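Local coordinates for centrosomal protein of 104 kDa (Homo sapiens, PDB 5LPH), which is required for ciliogenesis and for the structural integrity of the ciliary tip, and carries the tubulin-binding TOG domain described here, at residues A[99-104]-A[143-148]; A[178-183]-A[215-220]. All blocks are in the same frame, centred on the assembly; numbering follows the deposited sequence.

Contact 1. Residues A[99-104]-A[143-148]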
# COMPACT_ATOMS: atom_id res chain seq x y z
N ARG A 99 -2.56 0.62 13.29
CA ARG A 99 -2.89 1.90 13.92
C ARG A 99 -1.66 2.84 13.96
O ARG A 99 -1.78 4.03 13.68
CB ARG A 99 -3.60 1.68 15.26
CG ARG A 99 -2.79 1.13 16.41
CD ARG A 99 -3.59 1.19 17.70
NE ARG A 99 -3.51 2.49 18.38
CZ ARG A 99 -4.47 3.43 18.42
NH1 ARG A 99 -5.65 3.28 17.82
NH2 ARG A 99 -4.23 4.56 19.09
N ALA A 100 -0.48 2.27 14.21
CA ALA A 100 0.77 3.04 14.22
C ALA A 100 1.21 3.59 12.86
O ALA A 100 1.96 4.57 12.81
CB ALA A 100 1.89 2.21 14.82
N ILE A 101 0.74 3.00 11.76
CA ILE A 101 0.94 3.57 10.42
C ILE A 101 0.25 4.94 10.29
O ILE A 101 0.71 5.78 9.52
CB ILE A 101 0.51 2.59 9.30
CG1 ILE A 101 1.52 1.44 9.21
CG2 ILE A 101 0.43 3.28 7.95
CD1 ILE A 101 1.02 0.22 8.46
N LYS A 102 -0.83 5.17 11.04
CA LYS A 102 -1.49 6.48 11.09
C LYS A 102 -0.93 7.45 12.16
O LYS A 102 -1.56 8.46 12.45
CB LYS A 102 -3.01 6.30 11.31
CG LYS A 102 -3.77 5.83 10.08
CD LYS A 102 -5.21 5.42 10.41
CE LYS A 102 -5.27 4.02 11.00
NZ LYS A 102 -6.66 3.51 11.18
N ASP A 103 0.25 7.17 12.73
CA ASP A 103 0.73 7.98 13.86
C ASP A 103 1.10 9.40 13.46
O ASP A 103 1.58 9.64 12.35
CB ASP A 103 1.93 7.33 14.57
CG ASP A 103 2.04 7.76 16.03
OD1 ASP A 103 1.37 7.14 16.88
OD2 ASP A 103 2.79 8.72 16.33
N ILE A 104 0.86 10.34 14.37
CA ILE A 104 1.17 11.77 14.15
C ILE A 104 2.65 12.14 14.37
O ILE A 104 3.03 13.28 14.15
CB ILE A 104 0.25 12.68 15.01
CG1 ILE A 104 0.46 12.47 16.53
CG2 ILE A 104 -1.21 12.44 14.65
CD1 ILE A 104 -0.32 13.42 17.41
N PRO A 143 -3.58 -0.74 2.52
CA PRO A 143 -4.55 0.34 2.30
C PRO A 143 -4.35 1.55 3.23
O PRO A 143 -4.55 2.69 2.81
CB PRO A 143 -5.91 -0.33 2.58
CG PRO A 143 -5.65 -1.80 2.49
CD PRO A 143 -4.26 -1.95 3.03
N VAL A 144 -3.95 1.29 4.47
CA VAL A 144 -3.70 2.35 5.44
C VAL A 144 -2.41 3.09 5.07
O VAL A 144 -2.32 4.31 5.21
CB VAL A 144 -3.60 1.79 6.87
CG1 VAL A 144 -3.38 2.91 7.87
CG2 VAL A 144 -4.87 1.03 7.23
N LEU A 145 -1.43 2.34 4.58
CA LEU A 145 -0.18 2.92 4.11
C LEU A 145 -0.36 3.79 2.87
O LEU A 145 0.31 4.82 2.73
CB LEU A 145 0.84 1.81 3.86
CG LEU A 145 2.33 2.14 3.90
CD1 LEU A 145 2.75 3.00 5.08
CD2 LEU A 145 3.11 0.84 3.92
N LEU A 146 -1.29 3.40 1.98
CA LEU A 146 -1.64 4.22 0.81
C LEU A 146 -2.27 5.56 1.18
O LEU A 146 -2.04 6.54 0.48
CB LEU A 146 -2.58 3.48 -0.16
CG LEU A 146 -1.94 2.55 -1.20
CD1 LEU A 146 -3.04 1.75 -1.88
CD2 LEU A 146 -1.11 3.31 -2.22
N THR A 147 -3.07 5.59 2.24
CA THR A 147 -3.60 6.87 2.76
C THR A 147 -2.47 7.83 3.19
O THR A 147 -2.58 9.03 2.95
CB THR A 147 -4.58 6.70 3.94
OG1 THR A 147 -3.98 5.92 4.97
CG2 THR A 147 -5.87 6.04 3.47
N ARG A 148 -1.39 7.30 3.76
CA ARG A 148 -0.22 8.12 4.12
C ARG A 148 0.58 8.66 2.92
O ARG A 148 1.40 9.57 3.10
CB ARG A 148 0.75 7.38 5.06
CG ARG A 148 0.19 6.92 6.41
CD ARG A 148 -0.60 7.97 7.18
NE ARG A 148 0.14 9.19 7.51
CZ ARG A 148 0.96 9.37 8.56
NH1 ARG A 148 1.21 8.40 9.43
NH2 ARG A 148 1.54 10.55 8.73
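Arg-148 supplies the polar half of this contact, reaching across to the backbone carbonyls of Ile-101 and Asp-103. Arg-148 NH1 donates to Ile-101 O at 2.7 Å, with an N-H...O angle of 153°, and that oxygen lies close to the guanidinium plane. A weak second bond runs from Arg-148 NH1 to Asp-103 O at 3.2 Å. Bends at chi2 (-47°) and chi3 (-60°) curl the chain so that the guanidinium comes back to the Ile-101 carbonyl, which CG and CD also flank. The guanidinium has further partners: NH2 forms a salt bridge with Asp-151, and Phe-109 makes a cation-pi contact. Asp-103, meanwhile, turns its carboxylate to Arg-63.

The apolar half is built largely of branched side chains. CG2 of Ile-101, anti to its backbone N, meets Val-144 CG1 at 3.8 Å and Leu-145 CD1 at 3.7 Å, crossing the leucine at about a right angle. Beta-branched residues suit the places of Ile-101 and Val-144 because their methyls stand close to the backbone; Leu-145 brings its CD1 from further out. The methylenes of Lys-102 cross Val-144 at about a right angle, CG to Val-144 CG1 at 3.7 Å; a lysine suits this exposed position because its stem can pack while the chain ends in a charge.

Replacing Arg-148 by a leucine would probably leave the Ile-101 and Asp-103 carbonyls without this donor and Asp-151 without its charged mate. In the type I turn from Ala-100 to Asp-103 the Ile-101 carbonyl lies within reach of NH1, and the chain beyond brings Asp-103 O near the same nitrogen. The chemistry thus joins helix 83-100 and the turn after it to helix 131-147 in this HEAT-repeat TOG domain in two ways: methyl packing, and an arginine bonded to the turn.

Contact 2. Residues A[178-183]-A[215-220]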
# COMPACT_ATOMS: atom_id res chain seq x y z
N ILE A 178 -1.33 -9.09 -4.75
CA ILE A 178 -2.28 -8.28 -3.98
C ILE A 178 -2.06 -6.78 -4.21
O ILE A 178 -3.03 -6.04 -4.42
CB ILE A 178 -2.19 -8.62 -2.47
CG1 ILE A 178 -2.67 -10.05 -2.23
CG2 ILE A 178 -3.02 -7.65 -1.64
CD1 ILE A 178 -2.22 -10.62 -0.90
N ILE A 179 -0.81 -6.33 -4.14
CA ILE A 179 -0.51 -4.89 -4.15
C ILE A 179 -0.90 -4.20 -5.46
O ILE A 179 -1.49 -3.12 -5.41
CB ILE A 179 0.96 -4.58 -3.71
CG1 ILE A 179 1.06 -4.81 -2.20
CG2 ILE A 179 1.38 -3.15 -4.06
CD1 ILE A 179 2.47 -4.85 -1.64
N PRO A 180 -0.57 -4.80 -6.63
CA PRO A 180 -1.04 -4.24 -7.89
C PRO A 180 -2.55 -3.98 -7.96
O PRO A 180 -2.98 -2.99 -8.55
CB PRO A 180 -0.62 -5.29 -8.91
CG PRO A 180 0.67 -5.80 -8.35
CD PRO A 180 0.43 -5.86 -6.86
N SER A 181 -3.34 -4.84 -7.33
CA SER A 181 -4.79 -4.69 -7.30
C SER A 181 -5.28 -3.45 -6.54
O SER A 181 -6.33 -2.91 -6.87
CB SER A 181 -5.44 -5.95 -6.72
OG SER A 181 -6.84 -5.79 -6.59
N TYR A 182 -4.54 -3.00 -5.53
CA TYR A 182 -4.83 -1.74 -4.84
C TYR A 182 -4.47 -0.53 -5.69
O TYR A 182 -5.17 0.49 -5.64
CB TYR A 182 -4.10 -1.63 -3.50
CG TYR A 182 -4.64 -2.59 -2.48
CD1 TYR A 182 -5.92 -2.44 -1.96
CD2 TYR A 182 -3.87 -3.66 -2.04
CE1 TYR A 182 -6.42 -3.33 -1.03
CE2 TYR A 182 -4.37 -4.56 -1.11
CZ TYR A 182 -5.64 -4.38 -0.61
OH TYR A 182 -6.09 -5.28 0.32
N LEU A 183 -3.39 -0.64 -6.47
CA LEU A 183 -2.89 0.48 -7.27
C LEU A 183 -3.71 0.78 -8.52
O LEU A 183 -3.61 1.88 -9.05
CB LEU A 183 -1.42 0.24 -7.65
CG LEU A 183 -0.45 0.08 -6.48
CD1 LEU A 183 0.93 -0.33 -6.98
CD2 LEU A 183 -0.35 1.37 -5.67
N SER A 215 2.14 -10.77 -12.46
CA SER A 215 2.22 -9.70 -11.47
C SER A 215 0.91 -9.39 -10.74
O SER A 215 0.92 -9.11 -9.54
CB SER A 215 2.69 -8.42 -12.14
OG SER A 215 1.70 -7.93 -13.03
N GLY A 216 -0.21 -9.42 -11.47
CA GLY A 216 -1.49 -8.91 -10.97
C GLY A 216 -1.98 -7.72 -11.78
O GLY A 216 -3.17 -7.43 -11.78
N PHE A 217 -1.05 -7.02 -12.44
CA PHE A 217 -1.41 -6.05 -13.47
C PHE A 217 -1.81 -6.77 -14.76
O PHE A 217 -1.14 -7.72 -15.18
CB PHE A 217 -0.23 -5.13 -13.82
CG PHE A 217 0.17 -4.20 -12.72
CD1 PHE A 217 -0.73 -3.29 -12.20
CD2 PHE A 217 1.47 -4.21 -12.23
CE1 PHE A 217 -0.36 -2.41 -11.20
CE2 PHE A 217 1.86 -3.34 -11.23
CZ PHE A 217 0.94 -2.44 -10.71
N THR A 218 -2.87 -6.27 -15.38
CA THR A 218 -3.33 -6.75 -16.68
C THR A 218 -3.63 -5.53 -17.57
O THR A 218 -3.94 -4.45 -17.07
CB THR A 218 -4.60 -7.63 -16.53
OG1 THR A 218 -5.69 -6.83 -16.06
CG2 THR A 218 -4.37 -8.79 -15.56
N ILE A 219 -3.51 -5.69 -18.88
CA ILE A 219 -3.94 -4.66 -19.83
C ILE A 219 -5.35 -4.20 -19.44
O ILE A 219 -5.62 -3.01 -19.45
CB ILE A 219 -3.92 -5.20 -21.29
CG1 ILE A 219 -2.47 -5.41 -21.79
CG2 ILE A 219 -4.61 -4.22 -22.23
CD1 ILE A 219 -2.36 -6.38 -22.95
N ASP A 220 -6.21 -5.14 -19.05
CA ASP A 220 -7.58 -4.84 -18.64
C ASP A 220 -7.69 -3.85 -17.47
O ASP A 220 -8.25 -2.78 -17.64
CB ASP A 220 -8.37 -6.14 -18.34
CG ASP A 220 -9.86 -5.90 -18.23
OD1 ASP A 220 -10.47 -5.42 -19.21
OD2 ASP A 220 -10.44 -6.19 -17.17
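The Phe-217 ring has one face against Pro-180, whose CB stands 3.6 Å from the ring centroid and only 9° off the normal, a nearly axial CH-pi contact. At the ring's edge, Leu-183 CD1 approaches CZ of Phe-217 more loosely, at 4.3 Å. Proline's compact ring suits an aromatic neighbour: CB points its slightly polarised C-H groups at the face, the two side chains crossing at about a right angle. Pro-180 CG also touches Ser-215 O, at 3.5 Å.

With CG anti to the carbonyl carbon (chi1 -68°), Phe-217 brings its ring over Pro-180. Ser-215 OG accepts from Phe-217 N at 3.0 Å, an ST turn, and also bonds to Gly-211 O. Gly-216 has a positive phi of 116°, at which a side chain would jam against the preceding carbonyl; a CB would also crowd Pro-180. Thr-218 then takes the N-cap position of helix 219-229.

The contact thus links the first HEAT repeat, with the short helix 178-183, to the start of the second, in the turn between helices 193-210 and 219-229. From helix 193-210, Leu-203 meets Phe-217 while Leu-202 and Leu-206 pack on Leu-183; Ile-178 and Tyr-182 rest on helix 131-147, and Ile-179 on helix 154-169.

Overall arrangement
Contact 1 and contact 2 lie about 21 Å apart between centres and follow one another along the chain, the first closing before the second opens. They are nevertheless joined directly. Leu-146, on helix 131-147, sends CD1 to within 3.9 Å of Tyr-182 CB and CD2 to within 4.0 Å of Leu-183 CD2, while Pro-143 CG meets Tyr-182 CE1 at 3.9 Å. The helix that contact 1 ties to helix 83-100 thus also packs against the short helix of contact 2, which in turn meets the turn between helices 193-210 and 219-229. Together they are two links in the stepwise side-by-side stacking of helices in this TOG domain.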